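Local coordinates for protein putative fumarylpyruvate hydrolase (Burkholderia cenocepacia, PDB 4MAQ) that belongs to the fumarylacetoacetate hydrolase (FAH) family and is probably an enzyme built on that family's beta-rich fold, at residues C38-Y43 and F206-P210; E88-V92 and V116-L120; V148-R152 and G228-F232; P160-I165 and Q176-A180. All coordinates share one frame; numbering follows the deposited sequence. Where two conformers were deposited one is given.

Contact 1: residues C38-Y43 and F206-P210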
# COMPACT_ATOMS: atom_id res chain seq x y z
N CYS B 38 -1.30 6.01 7.95
CA CYS B 38 -2.49 6.55 8.62
C CYS B 38 -2.53 6.03 10.05
O CYS B 38 -2.52 4.82 10.29
CB CYS B 38 -3.76 6.10 7.90
SG CYS B 38 -3.78 6.46 6.13
N VAL B 39 -2.55 6.93 11.01
CA VAL B 39 -2.60 6.51 12.38
C VAL B 39 -4.03 6.09 12.76
O VAL B 39 -5.02 6.68 12.28
CB VAL B 39 -2.01 7.60 13.30
CG1 VAL B 39 -2.98 8.76 13.44
CG2 VAL B 39 -1.58 7.05 14.65
N GLY B 40 -4.08 5.01 13.51
CA GLY B 40 -5.28 4.65 14.18
C GLY B 40 -5.51 5.69 15.25
O GLY B 40 -4.86 6.74 15.32
N ARG B 41 -6.42 5.36 16.11
CA ARG B 41 -7.07 6.31 17.02
C ARG B 41 -6.06 7.24 17.69
O ARG B 41 -5.26 6.80 18.53
CB ARG B 41 -7.85 5.53 18.08
N ASN B 42 -6.10 8.52 17.34
CA ASN B 42 -5.11 9.47 17.81
C ASN B 42 -5.66 10.80 18.32
O ASN B 42 -4.91 11.77 18.42
CB ASN B 42 -4.05 9.72 16.71
CG ASN B 42 -2.79 10.35 17.26
OD1 ASN B 42 -2.33 9.97 18.35
ND2 ASN B 42 -2.19 11.29 16.51
N TYR B 43 -6.95 10.86 18.64
CA TYR B 43 -7.53 12.05 19.27
C TYR B 43 -8.23 11.70 20.55
O TYR B 43 -8.90 10.67 20.64
CB TYR B 43 -8.53 12.75 18.33
CG TYR B 43 -7.89 13.72 17.35
CD1 TYR B 43 -7.04 13.25 16.35
CD2 TYR B 43 -8.15 15.08 17.41
CE1 TYR B 43 -6.44 14.12 15.46
CE2 TYR B 43 -7.57 15.97 16.51
CZ TYR B 43 -6.70 15.48 15.55
OH TYR B 43 -6.15 16.37 14.65
N PHE B 206 -1.38 10.64 7.56
CA PHE B 206 -2.68 11.08 8.06
C PHE B 206 -2.63 10.88 9.57
O PHE B 206 -2.38 9.77 10.05
CB PHE B 206 -3.78 10.20 7.48
CG PHE B 206 -4.21 10.54 6.09
CD1 PHE B 206 -3.33 10.46 5.01
CD2 PHE B 206 -5.53 10.88 5.85
CE1 PHE B 206 -3.76 10.73 3.72
CE2 PHE B 206 -5.96 11.16 4.55
CZ PHE B 206 -5.07 11.07 3.48
N THR B 207 -2.83 11.96 10.32
CA THR B 207 -2.47 12.02 11.74
C THR B 207 -3.62 11.78 12.73
O THR B 207 -3.46 11.97 13.94
CB THR B 207 -1.78 13.37 12.10
OG1 THR B 207 -2.63 14.48 11.78
CG2 THR B 207 -0.48 13.51 11.35
N GLY B 208 -4.77 11.34 12.22
CA GLY B 208 -5.89 10.97 13.08
C GLY B 208 -7.05 11.93 12.94
O GLY B 208 -6.97 12.94 12.23
N THR B 209 -8.14 11.62 13.62
CA THR B 209 -9.39 12.34 13.42
C THR B 209 -10.09 12.60 14.74
O THR B 209 -10.04 11.75 15.63
CB THR B 209 -10.30 11.52 12.46
OG1 THR B 209 -11.33 12.35 11.93
CG2 THR B 209 -10.94 10.31 13.15
N PRO B 210 -10.75 13.76 14.88
CA PRO B 210 -11.54 13.98 16.09
C PRO B 210 -12.84 13.17 16.02
O PRO B 210 -13.07 12.41 15.08
CB PRO B 210 -11.85 15.48 16.02
CG PRO B 210 -11.85 15.80 14.58
CD PRO B 210 -10.78 14.93 13.98
O HOH W 1 -7.90 9.36 15.41
O HOH W 2 -5.29 15.09 12.39
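Tyr43 OH, Thr207 OG1 and Gly208 O close round a single water, number 2. The water donates to Thr207 OG1 at 2.8 Å and to Gly208 O at 2.7 Å, and lies 2.7 Å from Tyr43 OH, its third partner. Thr207 OG1 also bonds to Leu91 O, so the threonine hydroxyl serves both the water and the neighbouring strand. A second water accepts from both Asn42 N and Thr209 N, tying the two backbones together. Asn42 swings its CG anti to its backbone N (chi1 -163°), which carries the amide across to 206-210, and ND2 gives Thr207 O a nearly straight bond of 2.9 Å. The oxygen lies in the amide plane of Asn42, while OD1 accepts from Trp184 N; with both ends engaged, the amide can hardly rotate. Gly208 passes close to Asn42 CB and the Tyr43 ring, and its backbone angles suit a residue without a side chain. Beyond the polar groups, Pro210 CD sits over the face of the Tyr43 ring in a CH-pi contact, 4.3 Å from its centroid, with the Thr209-Pro210 peptide bond over the rim. At the other end strands 36-39 and 204-206 pair in parallel: Val39 N bonds to Phe206 O at 3.0 Å, and Cys38 SG meets the Phe206 ring obliquely, 4.6 Å from its centroid. One direct strand bond thus gives way to an amide and two waters, the means by which two irregular loops can satisfy polar groups in a largely buried place where strand pairing has ended.

Contact 2: residues E88-V92 and V116-L120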
# COMPACT_ATOMS: atom_id res chain seq x y z
N GLU B 88 -13.45 10.57 7.82
CA GLU B 88 -12.64 11.01 8.95
C GLU B 88 -11.74 12.14 8.50
O GLU B 88 -10.78 11.92 7.73
CB GLU B 88 -11.79 9.87 9.51
CG GLU B 88 -12.58 8.78 10.18
CD GLU B 88 -11.74 7.55 10.41
OE1 GLU B 88 -10.66 7.70 11.01
OE2 GLU B 88 -12.14 6.47 9.98
N ILE B 89 -12.02 13.37 8.97
CA ILE B 89 -11.18 14.54 8.64
C ILE B 89 -9.81 14.43 9.37
O ILE B 89 -9.77 14.11 10.56
CB ILE B 89 -11.89 15.85 9.06
CG1 ILE B 89 -11.12 17.10 8.62
CG2 ILE B 89 -12.18 15.93 10.56
CD1 ILE B 89 -11.25 17.32 7.14
N GLU B 90 -8.71 14.73 8.67
CA GLU B 90 -7.36 14.60 9.26
C GLU B 90 -6.40 15.65 8.74
O GLU B 90 -6.46 16.00 7.57
CB GLU B 90 -6.79 13.21 8.98
CG GLU B 90 -7.80 12.13 9.34
CD GLU B 90 -7.25 10.76 9.64
OE1 GLU B 90 -6.03 10.57 9.80
OE2 GLU B 90 -8.12 9.88 9.76
N LEU B 91 -5.48 16.08 9.61
CA LEU B 91 -4.29 16.81 9.18
C LEU B 91 -3.33 15.84 8.48
O LEU B 91 -3.01 14.79 9.02
CB LEU B 91 -3.59 17.49 10.36
CG LEU B 91 -2.32 18.25 9.99
CD1 LEU B 91 -2.65 19.54 9.26
CD2 LEU B 91 -1.52 18.56 11.25
N VAL B 92 -2.90 16.20 7.27
CA VAL B 92 -1.96 15.38 6.51
C VAL B 92 -0.58 16.05 6.52
O VAL B 92 -0.44 17.26 6.27
CB VAL B 92 -2.44 15.21 5.06
CG1 VAL B 92 -1.40 14.48 4.21
CG2 VAL B 92 -3.75 14.42 5.04
N VAL B 116 -4.83 18.97 4.18
CA VAL B 116 -6.01 18.48 4.91
C VAL B 116 -6.57 17.32 4.08
O VAL B 116 -6.64 17.42 2.85
CB VAL B 116 -7.08 19.58 5.09
CG1 VAL B 116 -8.34 19.03 5.73
CG2 VAL B 116 -6.47 20.72 5.90
N GLY B 117 -6.92 16.23 4.75
CA GLY B 117 -7.37 15.05 4.04
C GLY B 117 -8.61 14.45 4.66
O GLY B 117 -8.99 14.81 5.79
N VAL B 118 -9.23 13.55 3.92
CA VAL B 118 -10.32 12.73 4.48
C VAL B 118 -9.91 11.28 4.30
O VAL B 118 -9.67 10.81 3.18
CB VAL B 118 -11.67 13.00 3.79
CG1 VAL B 118 -12.78 12.23 4.50
CG2 VAL B 118 -11.98 14.50 3.77
N ASP B 119 -9.79 10.56 5.41
CA ASP B 119 -9.63 9.11 5.37
C ASP B 119 -11.03 8.56 5.11
O ASP B 119 -11.92 8.66 5.97
CB ASP B 119 -9.04 8.65 6.71
CG ASP B 119 -9.03 7.13 6.87
OD1 ASP B 119 -9.18 6.40 5.88
OD2 ASP B 119 -8.88 6.66 8.03
N LEU B 120 -11.26 8.04 3.92
CA LEU B 120 -12.52 7.37 3.61
C LEU B 120 -12.42 5.88 3.86
O LEU B 120 -11.40 5.27 3.56
CB LEU B 120 -12.93 7.64 2.15
CG LEU B 120 -13.23 9.11 1.82
CD1 LEU B 120 -13.46 9.28 0.32
CD2 LEU B 120 -14.45 9.59 2.59
O HOH W 3 -13.29 6.90 7.51
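The central mixed beta sheet of this FAH-family fold contains the antiparallel pair formed by Glu88-Val92 and Val116-Leu120, parts of strands 85-95 and 111-122. Glu90 and Gly117 make the hydrogen-bonded pair: Glu90 N reaches Gly117 O at 2.9 Å, and Gly117 N returns a straighter bond to Glu90 O, also 2.9 Å. Asp119 N donates to Glu88 O at 2.9 Å, but the bond back from Glu88 N is weak. Glu88, Glu90 and Asp119 send their carboxylates to the same face. Asp119 and Glu90 lie side by side and point the same way, Glu90 OE2 standing 3.7 Å from Asp119 OD2, with the carboxylate planes 77° apart. Outside partners also hold these carboxylates: Asp119 forms salt bridges with Lys64 and Lys140, and Glu90 OE1 accepts from Gly208 N. In FAH-family relatives a Glu-x-Glu pair and an aspartate hold a metal ion, and the trio is consistent with such a site. The face bearing Ile89, Val116 and Val118 is wholly apolar and meets Phe232. Ile89 extends CG1 away from its own N (chi1 -175°) and turns CD1 across toward the other strand, where it lies 3.7 Å from Val116 CG1. Gly117 has no side chain on the acidic face, which lets Val92 CG2 settle 3.7 Å from Gly117 N.

Contact 3: residues V148-R152 and G228-F232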
# COMPACT_ATOMS: atom_id res chain seq x y z
N VAL B 148 -7.16 14.66 -0.63
CA VAL B 148 -6.28 15.60 0.07
C VAL B 148 -6.34 16.95 -0.65
O VAL B 148 -6.40 16.99 -1.90
CB VAL B 148 -4.81 15.07 0.15
CG1 VAL B 148 -3.88 16.04 0.88
CG2 VAL B 148 -4.73 13.70 0.83
N THR B 149 -6.26 18.04 0.11
CA THR B 149 -6.16 19.38 -0.47
C THR B 149 -4.80 19.61 -1.10
O THR B 149 -3.83 18.86 -0.86
CB THR B 149 -6.37 20.47 0.58
OG1 THR B 149 -5.34 20.39 1.58
CG2 THR B 149 -7.76 20.34 1.22
N ALA B 150 -4.68 20.70 -1.86
CA ALA B 150 -3.36 21.19 -2.17
C ALA B 150 -2.54 21.36 -0.88
O ALA B 150 -3.08 21.71 0.21
CB ALA B 150 -3.49 22.51 -2.94
N LEU B 151 -1.25 21.07 -0.99
CA LEU B 151 -0.34 21.20 0.13
C LEU B 151 0.27 22.58 0.22
O LEU B 151 0.49 23.24 -0.81
CB LEU B 151 0.79 20.17 0.01
CG LEU B 151 0.36 18.71 -0.18
CD1 LEU B 151 1.62 17.86 -0.24
CD2 LEU B 151 -0.59 18.18 0.89
N ARG B 152 0.56 23.00 1.45
CA ARG B 152 1.34 24.21 1.70
C ARG B 152 2.67 23.86 2.33
O ARG B 152 2.74 23.01 3.22
CB ARG B 152 0.58 25.18 2.60
CG ARG B 152 -0.72 25.69 1.99
CD ARG B 152 -1.35 26.71 2.91
NE ARG B 152 -0.66 27.96 2.73
CZ ARG B 152 -0.76 29.00 3.55
NH1 ARG B 152 -0.07 30.12 3.28
NH2 ARG B 152 -1.55 28.92 4.62
N GLY B 228 -5.86 27.72 8.98
CA GLY B 228 -4.54 28.15 8.53
C GLY B 228 -3.87 27.23 7.52
O GLY B 228 -2.83 27.59 6.94
N ILE B 229 -4.44 26.04 7.30
CA ILE B 229 -3.79 25.07 6.42
C ILE B 229 -4.53 24.99 5.08
O ILE B 229 -3.96 25.32 4.03
CB ILE B 229 -3.65 23.66 7.06
CG1 ILE B 229 -2.87 23.75 8.39
CG2 ILE B 229 -3.04 22.65 6.09
CD1 ILE B 229 -1.48 24.33 8.29
N ALA B 230 -5.80 24.59 5.11
CA ALA B 230 -6.62 24.52 3.89
C ALA B 230 -8.07 24.31 4.26
O ALA B 230 -8.37 23.83 5.37
CB ALA B 230 -6.16 23.37 3.01
N THR B 231 -8.96 24.67 3.35
CA THR B 231 -10.33 24.18 3.40
C THR B 231 -10.60 23.46 2.10
O THR B 231 -9.82 23.58 1.14
CB THR B 231 -11.36 25.31 3.61
OG1 THR B 231 -11.27 26.23 2.51
CG2 THR B 231 -11.10 26.04 4.93
N PHE B 232 -11.68 22.71 2.05
CA PHE B 232 -12.04 21.99 0.84
C PHE B 232 -13.55 21.89 0.70
O PHE B 232 -14.32 22.07 1.69
CB PHE B 232 -11.43 20.57 0.80
CG PHE B 232 -11.98 19.65 1.83
CD1 PHE B 232 -13.16 18.95 1.63
CD2 PHE B 232 -11.29 19.46 3.04
CE1 PHE B 232 -13.67 18.09 2.61
CE2 PHE B 232 -11.80 18.60 4.02
CZ PHE B 232 -13.00 17.93 3.81
O HOH W 4 -3.52 24.42 1.14
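Thr149 holds OG1 between its backbone N and carbonyl carbon (chi1 63°), a torsion that sets OG1 against Ala230 and turns the methyl toward Phe232. Ala230 CB touches Thr149 OG1 at 3.4 Å, and Thr149 CG2 rests 3.7 Å from Phe232 CB, the Thr149 and Phe232 side chains crossing at about a right angle. A threonine suits the spot because its two branches do different work: the methyl packs, while the buried hydroxyl donates to Ala150 O at 3.0 Å and accepts from Val116 N. Farther along, Arg152 bends at its third torsion (chi3 79°) and carries its guanidinium along the turn before the other strand. Arg152 CD passes 3.2 Å from Ile229 O, and NH2 makes a weak, strongly bent hydrogen bond of 3.0 Å to Gly228 O, which lies near the guanidinium plane. Gly228 takes a positive phi, readily adopted by glycine, just before Ile229 and Ala230 form a classic beta bulge opposite Val226. Between the two ends, water 4 donates to Ala150 O at 2.9 Å and to Ile229 O at 3.1 Å, linking backbones too far apart to pair directly. The contact thus brings a break in strand 146-153 against the start of strand 230-236 in another sheet: strand 111-122 supplies Val116 and Val118 to pack beside Ala230 and Phe232, while Thr157 of helix 154-157 meets both Arg152 and Ile229.

Contact 4: residues P160-I165 and Q176-A180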
# COMPACT_ATOMS: atom_id res chain seq x y z
N PRO B 160 1.78 23.33 12.48
CA PRO B 160 0.59 23.60 13.30
C PRO B 160 0.51 22.62 14.47
O PRO B 160 0.74 21.41 14.29
CB PRO B 160 -0.57 23.38 12.31
CG PRO B 160 0.00 22.44 11.27
CD PRO B 160 1.41 22.92 11.11
N ALA B 161 0.13 23.14 15.64
CA ALA B 161 0.01 22.30 16.85
C ALA B 161 -1.31 22.52 17.58
O ALA B 161 -1.62 21.82 18.52
CB ALA B 161 1.19 22.49 17.78
N ALA B 162 -2.10 23.49 17.11
CA ALA B 162 -3.36 23.85 17.74
C ALA B 162 -4.25 24.42 16.64
O ALA B 162 -3.76 24.91 15.60
CB ALA B 162 -3.16 24.87 18.89
N GLY B 163 -5.55 24.35 16.86
CA GLY B 163 -6.50 24.99 15.97
C GLY B 163 -7.60 24.05 15.49
O GLY B 163 -7.48 22.81 15.58
N ARG B 164 -8.66 24.65 14.96
CA ARG B 164 -9.85 23.92 14.56
C ARG B 164 -9.60 22.98 13.37
O ARG B 164 -8.97 23.37 12.37
CB ARG B 164 -10.97 24.90 14.20
CG ARG B 164 -12.32 24.25 13.88
CD ARG B 164 -13.37 25.27 13.45
NE ARG B 164 -12.85 26.19 12.44
CZ ARG B 164 -13.53 26.64 11.40
NH1 ARG B 164 -14.78 26.24 11.19
NH2 ARG B 164 -12.96 27.48 10.54
N ILE B 165 -10.10 21.75 13.51
CA ILE B 165 -10.12 20.74 12.44
C ILE B 165 -11.57 20.29 12.36
O ILE B 165 -12.18 19.94 13.38
CB ILE B 165 -9.13 19.57 12.70
CG1 ILE B 165 -9.35 18.44 11.69
CG2 ILE B 165 -9.20 19.05 14.15
CD1 ILE B 165 -8.22 17.44 11.58
N GLN B 176 -15.74 18.23 14.63
CA GLN B 176 -15.10 19.47 15.00
C GLN B 176 -14.25 19.19 16.23
O GLN B 176 -14.77 18.82 17.29
CB GLN B 176 -16.13 20.57 15.29
CG GLN B 176 -15.58 21.96 15.53
CD GLN B 176 -16.70 22.96 15.60
OE1 GLN B 176 -17.06 23.57 14.60
NE2 GLN B 176 -17.28 23.12 16.79
N GLY B 177 -12.96 19.36 16.08
CA GLY B 177 -12.06 19.20 17.18
C GLY B 177 -10.91 20.17 17.06
O GLY B 177 -10.99 21.16 16.33
N ASP B 178 -9.84 19.91 17.81
CA ASP B 178 -8.69 20.80 17.79
C ASP B 178 -7.44 19.95 17.65
O ASP B 178 -7.35 18.88 18.25
CB ASP B 178 -8.62 21.65 19.06
CG ASP B 178 -7.66 22.82 18.92
OD1 ASP B 178 -6.44 22.59 19.03
OD2 ASP B 178 -8.12 23.95 18.68
N LEU B 179 -6.48 20.41 16.85
CA LEU B 179 -5.21 19.69 16.68
C LEU B 179 -4.52 19.39 18.01
O LEU B 179 -3.79 18.42 18.10
CB LEU B 179 -4.25 20.47 15.79
CG LEU B 179 -4.65 20.80 14.36
CD1 LEU B 179 -3.52 21.58 13.74
CD2 LEU B 179 -4.97 19.51 13.58
N ALA B 180 -4.77 20.24 19.01
CA ALA B 180 -4.13 20.08 20.32
C ALA B 180 -4.59 18.81 21.02
O ALA B 180 -3.96 18.40 22.01
CB ALA B 180 -4.42 21.28 21.20
O HOH W 5 -1.07 18.93 17.93
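Gly163, Ile165, Gly177 and Leu179 supply the main-chain bonds. Ile165 and Gly177 make a hydrogen-bonded antiparallel pair, with Ile165 N to Gly177 O at 3.0 Å and Gly177 N to Ile165 O at 2.9 Å. Beyond the non-hydrogen-bonded pair Arg164-Asp178, Leu179 N bonds to Gly163 O at 2.9 Å, in the carbonyl plane. Bonds from side chain to main chain centre on Asp178; its first torsion near 180° (chi1 -165°) lays the carboxylate alongside Gly163. Asp178 OD1 takes two backbone donors: Gly163 N at 2.9 Å, coming from above the carboxylate plane, and Ala180 N at 2.9 Å, which meets the anti lone pair of OD1. The second bond closes an Asx turn, a role for which a short carboxylate is well suited, where the chain passes from strand 172-178 into a short 3-10 segment. Strands 164-169 and 172-178 form a beta hairpin, the latter an outermost strand of a five-stranded mixed sheet within the chain. Gly163, at phi 128° and psi 164°, follows a path that glycine tolerates best. Among the apolar contacts, Leu179 CD1 meets Pro160 CB at 3.7 Å and Leu179 CD2 reaches Ile165 CB at 4.3 Å; both Leu179 and Ile165 also pack on Tyr43 and Val226. Exposed Arg164 forms a salt bridge with Asp227, beyond the hairpin, and a cation-pi contact with Trp166 on its own strand. Water 5 donates to both Ala161 O and Leu179 O.

How the contacts relate
Contacts 1 and 2 are buried, contact 3 is partly buried and contact 4 lies at the surface. Strand 85-95 joins the first two: Thr209 of contact 1 bonds through its hydroxyl to Ile89 O of contact 2. Contact 2 meets contact 3 through a backbone bond between Thr149 N and Val116 O. From contact 4, Ile165 and Leu179 reach inward to Leu91 of contact 2, while Pro160 packs on Ile229 of contact 3. Regular pairing dominates contact 2, and contact 4 combines a hairpin with a carboxylate-bound turn. Waters bridge all four contacts, but in contacts 1 and 3 they link segments with little or no strand pairing.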